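Local atomic coordinates of reticulocyte binding protein (Streptococcus agalactiae COH1, PDB entry 3FAW), a protein that probably hydrolyses alpha-1,6-glucosidic linkages in pullulan and branched alpha-glucans as a cell-wall-anchored streptococcal pullulanase. Residues A[272-277]-A[340-345]; A[290-295]-A[329-334]; A[324-329]-A[353-358]; A[625-630]-A[668-673]. All blocks are in the same frame, centred on the assembly; numbering follows the deposited sequence.

From the N terminus, the chain leaves barrel strand 269-273 through 272-277, passes the turn at 290-295 and helices 295-298 and 302-308, and runs along strand 312-315 into the long excursion that ends at helix 367-381. Contact 1 closes the widest of the first three loops, bringing 340-345 back to the end of the first strand. Contact 2 lies wholly within that span. Contact 3, 324-329 with 353-358, crosses both: its segments alternate with theirs, and it shares Lys-329 with contact 2. Contact 4 follows in series, joining 625-630, beyond the last barrel strand, to helix 668-671. A salt bridge from Arg-276 to Asp-668 connects contacts 1 and 4.

Contact 1. Residues A[272-277]-A[340-345]; sequences EAHVRD and NNYNWG. With CA (calcium ion), chain D.
His-274 and Tyr-342 form an offset stack, with ring centroids 4.9 Å apart and planes at 28°; the Tyr-342 hydroxyl lies over the centre of one imidazole face. That same hydroxyl donates to Asp-277, OH to OD1 2.7 Å, reaching the carboxylate on its syn side, with carboxylate and phenol ring only 6° from coplanar. At the imidazole edge, His-274 NE2 gives its hydrogen to Asn-343 O at 3.0 Å, near the ring plane. With CG anti to the backbone N (chi1 -170°), the imidazole swings across to 340-345. Its other nitrogen, ND1, receives a weak bond from Arg-276 N, which helps set the ring's rotation. Water 1 links Asp-277 OD2 to Trp-344 NE1, the latter 3.2 Å from the water oxygen. On the far side of Tyr-342, its carbonyl O binds a calcium ion at 2.3 Å together with Asn-340 O, Asp-665 and four waters, so the backbone of Tyr-342 is held by the metal, its ring by the stack and the Asp-277 bond. Strand 269-273, the first of the eight-stranded parallel TIM barrel, delivers His-274 to this cluster; helix 668-671 packs against Tyr-342 through Asp-668 and Asn-671.

Contact 2. Residues A[290-295]-A[329-334]; sequences NQLGTF and KSRSTA
Leu-292 and Lys-329 meet beside a turn whose shortest polar bond is Thr-294 OG1 to Gln-291 O, 2.7 Å, with the donor tilted 17° from the carbonyl plane. This bond spans the type II turn from Gln-291 to Thr-294, and the same hydroxyl oxygen caps Ala-297 N at the start of helix 295-298. The turn presents Gln-291 and Leu-292 to 329-334. The carboxamide of Gln-291 lies against the lysine chain, which it crosses at about a right angle, NE2 being 3.3 Å from Lys-329 CD. Beyond that methylene the lysine bends at chi4 (-63°), and its ammonium bonds to Ser-359 O. Leu-292 puts CG between its backbone N and carbonyl carbon (chi1 64°), sending CD1 to within 4.1 Å of Lys-329 O and CD2 toward the Arg-331 guanidinium, where CD2 and NH2 are 3.2 Å apart. The arginine's polar end is held by a bond from NE to Ser-280 O and a salt bridge from NH1 to Asp-285. Aliphatic carbons thus meet the flat polar groups of Gln-291 and Arg-331 without polar bonds between the segments, while both cationic ends find oxygens outside them.

Contact 3. Residues A[324-329]-A[353-358]; sequences VNEMDK and ALSGMY
The backbones approach to 4.8 Å between Glu-326 CA and Met-357 CA, where a type I turn from Asn-325 to Asp-328 faces the bend at Ser-355 to Met-357. Glu-326 extends beyond CG (chi2 172°) and lays its carboxylate against the Gly-356 backbone. Gly-356 N gives a weak hydrogen bond to Glu-326 OE2, 2.9 Å at an N-H...O angle of 143°; the other oxygen, OE1, accepts from Trp-227 N. Water 6 joins Glu-326 OE2 to Ser-355 OG, which lies 2.7 Å from the water. Met-357 packs beside this polar patch. Bends at chi2 (66°) and chi3 bring its thioether against the turn, SD lying 3.5 Å from Val-324 CG2, with the terminal CE 3.8 Å from Asp-328 O and 4.1 Å from Lys-329 CG. Water 7 sits close to Lys-329 NZ, whose main partner is Ser-359 O, and to Glu-326 O and Gly-356 O, bringing carbonyls of both segments together around one solvent molecule. Each segment also stabilises itself: Asn-325 OD1 accepts from Met-327 N in an Asx turn, and Ser-355 OG from Met-357 N in an ST turn. Both turns lie in the long connection between the second barrel strand, 312-315, and helix 367-381 of the TIM-barrel domain.

Contact 4. Residues A[625-630]-A[668-673]; sequences RTKRLL and DAINHF
Two torsion patterns bring Arg-625 and Ile-670 to their partners: the arginine is extended from CG to NE, with chi1 at 180°, whereas Ile-670 has CG1 beside its backbone N (chi1 -73°) and CD1 turned toward 625-630. The setting is the loop following strand 614-618, the last strand of the TIM barrel, packed on the short helix 668-671. Ile-670 CD1 fits against a run of backbone, 3.4 Å from Arg-628 O and 3.8 Å from Lys-627 O, and meets Leu-629 CD1 at 4.2 Å. Its other branch, CG2, touches Lys-627 CB. Leu-629 is the centre of an inverse gamma turn, so Ile-670 CD1 packs where the loop bends. Lys-627 runs extended past Asn-671, its CE 4.2 Å from OD1, and both polar ends bond to Ser-663 OG. At the end of the helix, the Arg-625 guanidinium has His-672 O over one face, while Asn-671 O approaches NH2 obliquely at a poor angle for bonding. NH2 instead makes a salt bridge with Asp-277, and NH1 bonds to Ser-619 O. Water 9 lies between Thr-626 O and Ile-670 O. Water 8 completes the junction: it accepts from Arg-625 NE at 2.9 Å and donates to Ile-670 O at 2.7 Å and to His-672 O at 3.1 Å.

Contact 1. Residues A[272-277]-A[340-345]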
loop_
_atom_site.group_PDB
_atom_site.type_symbol
_atom_site.label_atom_id
_atom_site.label_comp_id
_atom_site.label_asym_id
_atom_site.label_seq_id
_atom_site.Cartn_x
_atom_site.Cartn_y
_atom_site.Cartn_z
ATOM N N GLU A 272 0.270 11.432 -0.964
ATOM C CA GLU A 272 0.487 10.383 0.045
ATOM C C GLU A 272 0.898 10.930 1.415
ATOM O O GLU A 272 2.017 11.419 1.580
ATOM C CB GLU A 272 1.538 9.376 -0.438
ATOM C CG GLU A 272 1.665 8.130 0.462
ATOM C CD GLU A 272 2.991 7.400 0.309
ATOM O OE1 GLU A 272 4.018 8.057 0.048
ATOM O OE2 GLU A 272 3.010 6.161 0.462
ATOM N N ALA A 273 0.001 10.802 2.395
ATOM C CA ALA A 273 0.242 11.273 3.765
ATOM C C ALA A 273 -0.020 10.206 4.839
ATOM O O ALA A 273 -0.900 9.352 4.698
ATOM C CB ALA A 273 -0.613 12.509 4.048
ATOM N N HIS A 274 0.766 10.274 5.910
ATOM C CA HIS A 274 0.557 9.498 7.132
ATOM C C HIS A 274 -0.203 10.391 8.134
ATOM O O HIS A 274 0.126 11.569 8.296
ATOM C CB HIS A 274 1.926 9.100 7.687
ATOM C CG HIS A 274 1.887 8.115 8.811
ATOM N ND1 HIS A 274 1.578 8.474 10.106
ATOM C CD2 HIS A 274 2.175 6.794 8.845
ATOM C CE1 HIS A 274 1.653 7.408 10.883
ATOM N NE2 HIS A 274 2.014 6.375 10.143
ATOM N N VAL A 275 -1.220 9.831 8.788
ATOM C CA VAL A 275 -2.135 10.609 9.645
ATOM C C VAL A 275 -1.436 11.271 10.837
ATOM O O VAL A 275 -1.792 12.385 11.235
ATOM C CB VAL A 275 -3.309 9.738 10.154
ATOM C CG1 VAL A 275 -4.176 10.512 11.146
ATOM C CG2 VAL A 275 -4.151 9.253 8.983
ATOM N N ARG A 276 -0.454 10.576 11.403
ATOM C CA ARG A 276 0.398 11.135 12.453
ATOM C C ARG A 276 1.262 12.281 11.914
ATOM O O ARG A 276 1.213 13.401 12.433
ATOM C CB ARG A 276 1.296 10.042 13.043
ATOM C CG ARG A 276 2.228 10.500 14.164
ATOM C CD ARG A 276 1.452 10.852 15.413
ATOM N NE ARG A 276 2.332 11.131 16.547
ATOM C CZ ARG A 276 1.924 11.318 17.801
ATOM N NH1 ARG A 276 0.634 11.252 18.119
ATOM N NH2 ARG A 276 2.815 11.566 18.746
ATOM N N ASP A 277 2.042 11.985 10.871
ATOM C CA ASP A 277 2.985 12.948 10.281
ATOM C C ASP A 277 2.363 14.313 10.023
ATOM O O ASP A 277 2.969 15.349 10.303
ATOM C CB ASP A 277 3.519 12.439 8.929
ATOM C CG ASP A 277 4.373 11.188 9.050
ATOM O OD1 ASP A 277 4.612 10.706 10.179
ATOM O OD2 ASP A 277 4.798 10.682 7.989
ATOM N N ASN A 340 10.627 3.705 18.538
ATOM C CA ASN A 340 9.590 4.703 18.770
ATOM C C ASN A 340 8.208 4.078 18.664
ATOM O O ASN A 340 8.004 3.139 17.897
ATOM C CB ASN A 340 9.733 5.843 17.766
ATOM C CG ASN A 340 10.978 6.672 18.012
ATOM O OD1 ASN A 340 10.972 7.577 18.838
ATOM N ND2 ASN A 340 12.053 6.361 17.296
ATOM N N ASN A 341 7.260 4.607 19.432
ATOM C CA ASN A 341 5.866 4.163 19.359
ATOM C C ASN A 341 5.286 4.402 17.962
ATOM O O ASN A 341 4.320 3.748 17.556
ATOM C CB ASN A 341 5.015 4.885 20.412
ATOM C CG ASN A 341 3.640 4.258 20.593
ATOM O OD1 ASN A 341 3.593 2.939 20.598
ATOM N ND2 ASN A 341 2.636 4.955 20.740
ATOM N N TYR A 342 5.882 5.355 17.247
ATOM C CA TYR A 342 5.582 5.596 15.839
ATOM C C TYR A 342 5.605 4.318 15.001
ATOM O O TYR A 342 6.443 3.445 15.211
ATOM C CB TYR A 342 6.599 6.579 15.254
ATOM C CG TYR A 342 6.273 6.981 13.843
ATOM C CD1 TYR A 342 5.421 8.043 13.591
ATOM C CD2 TYR A 342 6.793 6.280 12.758
ATOM C CE1 TYR A 342 5.109 8.412 12.305
ATOM C CE2 TYR A 342 6.482 6.642 11.461
ATOM C CZ TYR A 342 5.639 7.710 11.243
ATOM O OH TYR A 342 5.316 8.083 9.961
ATOM N N ASN A 343 4.693 4.230 14.037
ATOM C CA ASN A 343 4.633 3.093 13.120
ATOM C C ASN A 343 3.915 3.523 11.848
ATOM O O ASN A 343 2.843 4.116 11.932
ATOM C CB ASN A 343 3.887 1.933 13.790
ATOM C CG ASN A 343 4.097 0.594 13.095
ATOM O OD1 ASN A 343 4.409 0.524 11.904
ATOM N ND2 ASN A 343 3.914 -0.484 13.848
ATOM N N TRP A 344 4.506 3.241 10.683
ATOM C CA TRP A 344 3.835 3.500 9.401
ATOM C C TRP A 344 2.534 2.712 9.314
ATOM O O TRP A 344 1.530 3.222 8.821
ATOM C CB TRP A 344 4.711 3.129 8.194
ATOM C CG TRP A 344 5.743 4.140 7.798
ATOM C CD1 TRP A 344 5.754 5.476 8.093
ATOM C CD2 TRP A 344 6.903 3.901 6.987
ATOM N NE1 TRP A 344 6.860 6.072 7.542
ATOM C CE2 TRP A 344 7.584 5.130 6.859
ATOM C CE3 TRP A 344 7.442 2.762 6.372
ATOM C CZ2 TRP A 344 8.771 5.258 6.135
ATOM C CZ3 TRP A 344 8.628 2.888 5.655
ATOM C CH2 TRP A 344 9.279 4.129 5.545
ATOM N N GLY A 345 2.578 1.461 9.774
ATOM C CA GLY A 345 1.401 0.598 9.824
ATOM C C GLY A 345 1.460 -0.665 8.979
ATOM O O GLY A 345 0.428 -1.300 8.754
HETATM CA CA CA D . 7.554 1.601 16.073
HETATM O O HOH W 1 6.935 9.220 7.366
HETATM O O HOH W 2 5.323 1.292 17.079
HETATM O O HOH W 3 8.498 0.468 18.339
HETATM O O HOH W 4 7.125 -0.906 15.800
HETATM O O HOH W 5 7.667 1.380 13.672
#

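Contact 2. Residues A[290-295]-A[329-334]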
loop_
_atom_site.group_PDB
_atom_site.type_symbol
_atom_site.label_atom_id
_atom_site.label_comp_id
_atom_site.label_asym_id
_atom_site.label_seq_id
_atom_site.Cartn_x
_atom_site.Cartn_y
_atom_site.Cartn_z
ATOM N N ASN A 290 -8.125 19.888 17.863
ATOM C CA ASN A 290 -8.193 18.471 18.195
ATOM C C ASN A 290 -6.813 17.923 18.520
ATOM O O ASN A 290 -5.805 18.603 18.334
ATOM C CB ASN A 290 -8.833 17.704 17.042
ATOM C CG ASN A 290 -10.225 18.218 16.713
ATOM O OD1 ASN A 290 -11.149 18.063 17.504
ATOM N ND2 ASN A 290 -10.373 18.847 15.554
ATOM N N GLN A 291 -6.777 16.690 19.013
ATOM C CA GLN A 291 -5.536 16.074 19.468
ATOM C C GLN A 291 -4.626 15.756 18.284
ATOM O O GLN A 291 -5.094 15.305 17.241
ATOM C CB GLN A 291 -5.854 14.804 20.256
ATOM C CG GLN A 291 -4.733 14.311 21.152
ATOM C CD GLN A 291 -5.222 13.300 22.180
ATOM O OE1 GLN A 291 -6.287 12.694 22.017
ATOM N NE2 GLN A 291 -4.444 13.114 23.244
ATOM N N LEU A 292 -3.328 15.997 18.453
ATOM C CA LEU A 292 -2.364 15.825 17.372
ATOM C C LEU A 292 -2.315 14.385 16.868
ATOM O O LEU A 292 -2.463 13.439 17.644
ATOM C CB LEU A 292 -0.968 16.285 17.813
ATOM C CG LEU A 292 -0.263 15.532 18.948
ATOM C CD1 LEU A 292 0.388 14.268 18.440
ATOM C CD2 LEU A 292 0.787 16.423 19.598
ATOM N N GLY A 293 -2.133 14.235 15.557
ATOM C CA GLY A 293 -1.952 12.924 14.938
ATOM C C GLY A 293 -3.199 12.061 14.859
ATOM O O GLY A 293 -3.096 10.839 14.783
ATOM N N THR A 294 -4.370 12.695 14.867
ATOM C CA THR A 294 -5.650 11.992 14.794
ATOM C C THR A 294 -6.391 12.345 13.506
ATOM O O THR A 294 -6.032 13.308 12.822
ATOM C CB THR A 294 -6.559 12.346 15.998
ATOM O OG1 THR A 294 -6.883 13.743 15.970
ATOM C CG2 THR A 294 -5.879 12.004 17.332
ATOM N N PHE A 295 -7.421 11.557 13.185
ATOM C CA PHE A 295 -8.321 11.848 12.060
ATOM C C PHE A 295 -8.935 13.241 12.188
ATOM O O PHE A 295 -9.053 13.967 11.199
ATOM C CB PHE A 295 -9.467 10.821 11.977
ATOM C CG PHE A 295 -9.021 9.403 11.704
ATOM C CD1 PHE A 295 -8.189 9.109 10.632
ATOM C CD2 PHE A 295 -9.461 8.357 12.508
ATOM C CE1 PHE A 295 -7.782 7.804 10.379
ATOM C CE2 PHE A 295 -9.064 7.051 12.257
ATOM C CZ PHE A 295 -8.224 6.775 11.187
ATOM N N LYS A 329 -0.015 8.692 23.297
ATOM C CA LYS A 329 -0.068 9.647 22.186
ATOM C C LYS A 329 1.067 10.678 22.249
ATOM O O LYS A 329 1.079 11.638 21.477
ATOM C CB LYS A 329 -1.422 10.367 22.167
ATOM C CG LYS A 329 -2.597 9.463 21.840
ATOM C CD LYS A 329 -3.898 10.238 21.808
ATOM C CE LYS A 329 -5.067 9.366 21.373
ATOM N NZ LYS A 329 -4.895 8.870 19.985
ATOM N N SER A 330 2.025 10.464 23.147
ATOM C CA SER A 330 3.091 11.433 23.384
ATOM C C SER A 330 3.984 11.628 22.162
ATOM O O SER A 330 4.260 10.685 21.419
ATOM C CB SER A 330 3.941 11.028 24.597
ATOM O OG SER A 330 4.694 9.856 24.336
ATOM N N ARG A 331 4.419 12.870 21.970
ATOM C CA ARG A 331 5.366 13.223 20.924
ATOM C C ARG A 331 6.767 12.731 21.284
ATOM O O ARG A 331 7.235 12.928 22.407
ATOM C CB ARG A 331 5.385 14.738 20.724
ATOM C CG ARG A 331 6.326 15.220 19.628
ATOM C CD ARG A 331 6.377 16.739 19.554
ATOM N NE ARG A 331 5.144 17.299 18.997
ATOM C CZ ARG A 331 4.248 18.039 19.654
ATOM N NH1 ARG A 331 4.407 18.355 20.936
ATOM N NH2 ARG A 331 3.175 18.479 19.009
ATOM N N SER A 332 7.421 12.083 20.325
ATOM C CA SER A 332 8.820 11.696 20.451
ATOM C C SER A 332 9.653 12.831 19.859
ATOM O O SER A 332 9.662 13.043 18.643
ATOM C CB SER A 332 9.092 10.371 19.725
ATOM O OG SER A 332 8.424 10.311 18.472
ATOM N N THR A 333 10.344 13.557 20.733
ATOM C CA THR A 333 10.986 14.823 20.370
ATOM C C THR A 333 12.470 14.674 20.037
ATOM O O THR A 333 13.035 15.512 19.329
ATOM C CB THR A 333 10.830 15.845 21.501
ATOM O OG1 THR A 333 11.434 15.329 22.694
ATOM C CG2 THR A 333 9.357 16.130 21.760
ATOM N N ALA A 334 13.102 13.625 20.560
ATOM C CA ALA A 334 14.474 13.293 20.189
ATOM C C ALA A 334 14.502 12.767 18.758
ATOM O O ALA A 334 13.559 12.103 18.313
ATOM C CB ALA A 334 15.053 12.260 21.145
#

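Contact 3. Residues A[324-329]-A[353-358]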
loop_
_atom_site.group_PDB
_atom_site.type_symbol
_atom_site.label_atom_id
_atom_site.label_comp_id
_atom_site.label_asym_id
_atom_site.label_seq_id
_atom_site.Cartn_x
_atom_site.Cartn_y
_atom_site.Cartn_z
ATOM N N VAL A 324 2.402 -1.421 18.488
ATOM C CA VAL A 324 1.955 -0.089 18.891
ATOM C C VAL A 324 1.355 -0.096 20.304
ATOM O O VAL A 324 0.850 -1.121 20.772
ATOM C CB VAL A 324 0.890 0.463 17.907
ATOM C CG1 VAL A 324 -0.432 -0.282 18.072
ATOM C CG2 VAL A 324 0.688 1.965 18.096
ATOM N N ASN A 325 1.427 1.058 20.964
ATOM C CA ASN A 325 0.695 1.327 22.198
ATOM C C ASN A 325 -0.219 2.508 21.932
ATOM O O ASN A 325 0.225 3.659 21.896
ATOM C CB ASN A 325 1.640 1.646 23.362
ATOM C CG ASN A 325 0.895 1.942 24.668
ATOM O OD1 ASN A 325 -0.329 1.816 24.752
ATOM N ND2 ASN A 325 1.642 2.330 25.693
ATOM N N GLU A 326 -1.496 2.217 21.739
ATOM C CA GLU A 326 -2.469 3.238 21.363
ATOM C C GLU A 326 -2.850 4.158 22.533
ATOM O O GLU A 326 -3.480 5.193 22.328
ATOM C CB GLU A 326 -3.715 2.573 20.772
ATOM C CG GLU A 326 -3.435 1.760 19.505
ATOM C CD GLU A 326 -4.633 0.952 19.031
ATOM O OE1 GLU A 326 -5.578 0.735 19.827
ATOM O OE2 GLU A 326 -4.627 0.534 17.851
ATOM N N MET A 327 -2.461 3.780 23.749
ATOM C CA MET A 327 -2.706 4.598 24.930
ATOM C C MET A 327 -1.594 5.632 25.189
ATOM O O MET A 327 -1.686 6.406 26.139
ATOM C CB MET A 327 -2.901 3.697 26.153
ATOM C CG MET A 327 -4.084 2.732 26.037
ATOM S SD MET A 327 -5.656 3.523 25.602
ATOM C CE MET A 327 -5.856 4.699 26.945
ATOM N N ASP A 328 -0.563 5.644 24.340
ATOM C CA ASP A 328 0.541 6.613 24.424
ATOM C C ASP A 328 0.532 7.484 23.171
ATOM O O ASP A 328 0.999 7.061 22.107
ATOM C CB ASP A 328 1.873 5.860 24.555
ATOM C CG ASP A 328 3.096 6.772 24.468
ATOM O OD1 ASP A 328 2.985 7.994 24.712
ATOM O OD2 ASP A 328 4.187 6.246 24.160
ATOM N N LYS A 329 -0.015 8.692 23.297
ATOM C CA LYS A 329 -0.068 9.647 22.186
ATOM C C LYS A 329 1.067 10.678 22.249
ATOM O O LYS A 329 1.079 11.638 21.477
ATOM C CB LYS A 329 -1.422 10.367 22.167
ATOM C CG LYS A 329 -2.597 9.463 21.840
ATOM C CD LYS A 329 -3.898 10.238 21.808
ATOM C CE LYS A 329 -5.067 9.366 21.373
ATOM N NZ LYS A 329 -4.895 8.870 19.985
ATOM N N ALA A 353 -11.019 -3.899 10.882
ATOM C CA ALA A 353 -11.018 -3.029 12.053
ATOM C C ALA A 353 -9.922 -1.958 11.980
ATOM O O ALA A 353 -8.752 -2.266 11.736
ATOM C CB ALA A 353 -10.867 -3.858 13.320
ATOM N N LEU A 354 -10.320 -0.706 12.209
ATOM C CA LEU A 354 -9.412 0.442 12.167
ATOM C C LEU A 354 -8.468 0.446 13.356
ATOM O O LEU A 354 -8.774 -0.113 14.409
ATOM C CB LEU A 354 -10.204 1.758 12.166
ATOM C CG LEU A 354 -11.114 2.011 10.961
ATOM C CD1 LEU A 354 -11.965 3.274 11.150
ATOM C CD2 LEU A 354 -10.308 2.094 9.682
ATOM N N SER A 355 -7.318 1.086 13.173
ATOM C CA SER A 355 -6.374 1.308 14.257
ATOM C C SER A 355 -6.970 2.301 15.254
ATOM O O SER A 355 -7.674 3.239 14.866
ATOM C CB SER A 355 -5.056 1.853 13.701
ATOM O OG SER A 355 -4.124 2.111 14.738
ATOM N N GLY A 356 -6.696 2.084 16.536
ATOM C CA GLY A 356 -7.066 3.035 17.575
ATOM C C GLY A 356 -6.068 4.180 17.738
ATOM O O GLY A 356 -6.323 5.109 18.495
ATOM N N MET A 357 -4.937 4.119 17.029
ATOM C CA MET A 357 -3.876 5.136 17.153
ATOM C C MET A 357 -4.309 6.540 16.703
ATOM O O MET A 357 -3.803 7.541 17.218
ATOM C CB MET A 357 -2.639 4.710 16.353
ATOM C CG MET A 357 -1.348 5.485 16.671
ATOM S SD MET A 357 -0.740 5.204 18.350
ATOM C CE MET A 357 -1.355 6.662 19.189
ATOM N N TYR A 358 -5.233 6.606 15.746
ATOM C CA TYR A 358 -5.665 7.877 15.164
ATOM C C TYR A 358 -7.013 8.349 15.699
ATOM O O TYR A 358 -7.611 9.293 15.165
ATOM C CB TYR A 358 -5.681 7.758 13.638
ATOM C CG TYR A 358 -4.400 7.159 13.113
ATOM C CD1 TYR A 358 -3.163 7.665 13.511
ATOM C CD2 TYR A 358 -4.413 6.068 12.246
ATOM C CE1 TYR A 358 -1.983 7.121 13.052
ATOM C CE2 TYR A 358 -3.233 5.521 11.772
ATOM C CZ TYR A 358 -2.020 6.050 12.185
ATOM O OH TYR A 358 -0.841 5.517 11.734
HETATM O O HOH W 6 -3.029 -0.206 15.527
HETATM O O HOH W 7 -4.639 6.426 20.243
#

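Contact 4. Residues A[625-630]-A[668-673]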
loop_
_atom_site.group_PDB
_atom_site.type_symbol
_atom_site.label_atom_id
_atom_site.label_comp_id
_atom_site.label_asym_id
_atom_site.label_seq_id
_atom_site.Cartn_x
_atom_site.Cartn_y
_atom_site.Cartn_z
ATOM N N ARG A 625 10.604 18.424 1.876
ATOM C CA ARG A 625 10.647 17.721 3.154
ATOM C C ARG A 625 11.965 16.967 3.363
ATOM O O ARG A 625 12.505 16.361 2.432
ATOM C CB ARG A 625 9.463 16.749 3.219
ATOM C CG ARG A 625 9.340 15.921 4.483
ATOM C CD ARG A 625 8.066 15.093 4.423
ATOM N NE ARG A 625 8.004 14.094 5.481
ATOM C CZ ARG A 625 6.942 13.341 5.753
ATOM N NH1 ARG A 625 5.827 13.452 5.043
ATOM N NH2 ARG A 625 6.999 12.465 6.749
ATOM N N THR A 626 12.464 17.006 4.597
ATOM C CA THR A 626 13.732 16.366 4.951
ATOM C C THR A 626 13.581 15.445 6.159
ATOM O O THR A 626 12.718 15.664 7.023
ATOM C CB THR A 626 14.830 17.419 5.265
ATOM O OG1 THR A 626 16.093 16.760 5.438
ATOM C CG2 THR A 626 14.488 18.197 6.525
ATOM N N LYS A 627 14.439 14.427 6.210
ATOM C CA LYS A 627 14.505 13.496 7.338
ATOM C C LYS A 627 15.927 13.435 7.905
ATOM O O LYS A 627 16.450 12.353 8.185
ATOM C CB LYS A 627 14.031 12.102 6.908
ATOM C CG LYS A 627 12.574 12.062 6.473
ATOM C CD LYS A 627 12.110 10.659 6.094
ATOM C CE LYS A 627 10.641 10.677 5.676
ATOM N NZ LYS A 627 10.156 9.382 5.118
ATOM N N ARG A 628 16.535 14.608 8.084
ATOM C CA ARG A 628 17.893 14.717 8.612
ATOM C C ARG A 628 17.908 14.370 10.102
ATOM O O ARG A 628 17.027 14.791 10.849
ATOM C CB ARG A 628 18.452 16.134 8.404
ATOM C CG ARG A 628 19.982 16.223 8.542
ATOM C CD ARG A 628 20.459 17.604 8.971
ATOM N NE ARG A 628 20.430 18.596 7.894
ATOM C CZ ARG A 628 21.481 19.275 7.426
ATOM N NH1 ARG A 628 22.705 19.099 7.914
ATOM N NH2 ARG A 628 21.302 20.153 6.446
ATOM N N LEU A 629 18.915 13.605 10.518
ATOM C CA LEU A 629 19.045 13.160 11.903
ATOM C C LEU A 629 19.764 14.228 12.734
ATOM O O LEU A 629 20.992 14.214 12.861
ATOM C CB LEU A 629 19.798 11.824 11.955
ATOM C CG LEU A 629 19.832 11.053 13.279
ATOM C CD1 LEU A 629 18.449 10.540 13.660
ATOM C CD2 LEU A 629 20.823 9.904 13.185
ATOM N N LEU A 630 18.982 15.153 13.290
ATOM C CA LEU A 630 19.500 16.228 14.146
ATOM C C LEU A 630 19.691 15.758 15.591
ATOM O O LEU A 630 19.150 16.352 16.530
ATOM C CB LEU A 630 18.557 17.438 14.115
ATOM C CG LEU A 630 18.334 18.112 12.760
ATOM C CD1 LEU A 630 17.268 19.194 12.876
ATOM C CD2 LEU A 630 19.630 18.701 12.229
ATOM N N ASP A 668 8.762 11.355 15.878
ATOM C CA ASP A 668 8.003 12.474 15.322
ATOM C C ASP A 668 8.916 13.605 14.869
ATOM O O ASP A 668 8.599 14.301 13.907
ATOM C CB ASP A 668 6.997 13.009 16.340
ATOM C CG ASP A 668 5.857 12.048 16.587
ATOM O OD1 ASP A 668 5.303 11.509 15.606
ATOM O OD2 ASP A 668 5.516 11.830 17.765
ATOM N N ALA A 669 10.042 13.786 15.562
ATOM C CA ALA A 669 11.057 14.773 15.161
ATOM C C ALA A 669 11.517 14.543 13.715
ATOM O O ALA A 669 11.682 15.494 12.947
ATOM C CB ALA A 669 12.245 14.716 16.107
ATOM N N ILE A 670 11.719 13.275 13.358
ATOM C CA ILE A 670 12.082 12.890 11.996
ATOM C C ILE A 670 10.887 12.962 11.046
ATOM O O ILE A 670 11.007 13.481 9.937
ATOM C CB ILE A 670 12.651 11.446 11.955
ATOM C CG1 ILE A 670 14.058 11.403 12.560
ATOM C CG2 ILE A 670 12.673 10.912 10.520
ATOM C CD1 ILE A 670 15.124 12.047 11.685
ATOM N N ASN A 671 9.742 12.447 11.493
ATOM C CA ASN A 671 8.616 12.139 10.603
ATOM C C ASN A 671 7.565 13.238 10.399
ATOM O O ASN A 671 6.711 13.105 9.521
ATOM C CB ASN A 671 7.912 10.858 11.081
ATOM C CG ASN A 671 8.605 9.595 10.608
ATOM O OD1 ASN A 671 8.891 9.528 9.316
ATOM N ND2 ASN A 671 8.877 8.690 11.395
ATOM N N HIS A 672 7.616 14.311 11.185
ATOM C CA HIS A 672 6.564 15.331 11.125
ATOM C C HIS A 672 6.600 16.154 9.833
ATOM O O HIS A 672 7.665 16.414 9.270
ATOM C CB HIS A 672 6.594 16.256 12.360
ATOM C CG HIS A 672 7.723 17.242 12.372
ATOM N ND1 HIS A 672 7.588 18.532 11.907
ATOM C CD2 HIS A 672 9.000 17.134 12.812
ATOM C CE1 HIS A 672 8.737 19.171 12.046
ATOM N NE2 HIS A 672 9.610 18.346 12.594
ATOM N N PHE A 673 5.415 16.541 9.368
ATOM C CA PHE A 673 5.280 17.508 8.293
ATOM C C PHE A 673 5.668 18.868 8.883
ATOM O O PHE A 673 5.138 19.273 9.916
ATOM C CB PHE A 673 3.833 17.510 7.778
ATOM C CG PHE A 673 3.602 18.361 6.555
ATOM C CD1 PHE A 673 3.748 17.828 5.281
ATOM C CD2 PHE A 673 3.198 19.684 6.679
ATOM C CE1 PHE A 673 3.513 18.608 4.150
ATOM C CE2 PHE A 673 2.963 20.472 5.553
ATOM C CZ PHE A 673 3.124 19.936 4.291
HETATM O O HOH W 8 9.560 14.419 7.879
HETATM O O HOH W 9 12.215 15.875 9.910
#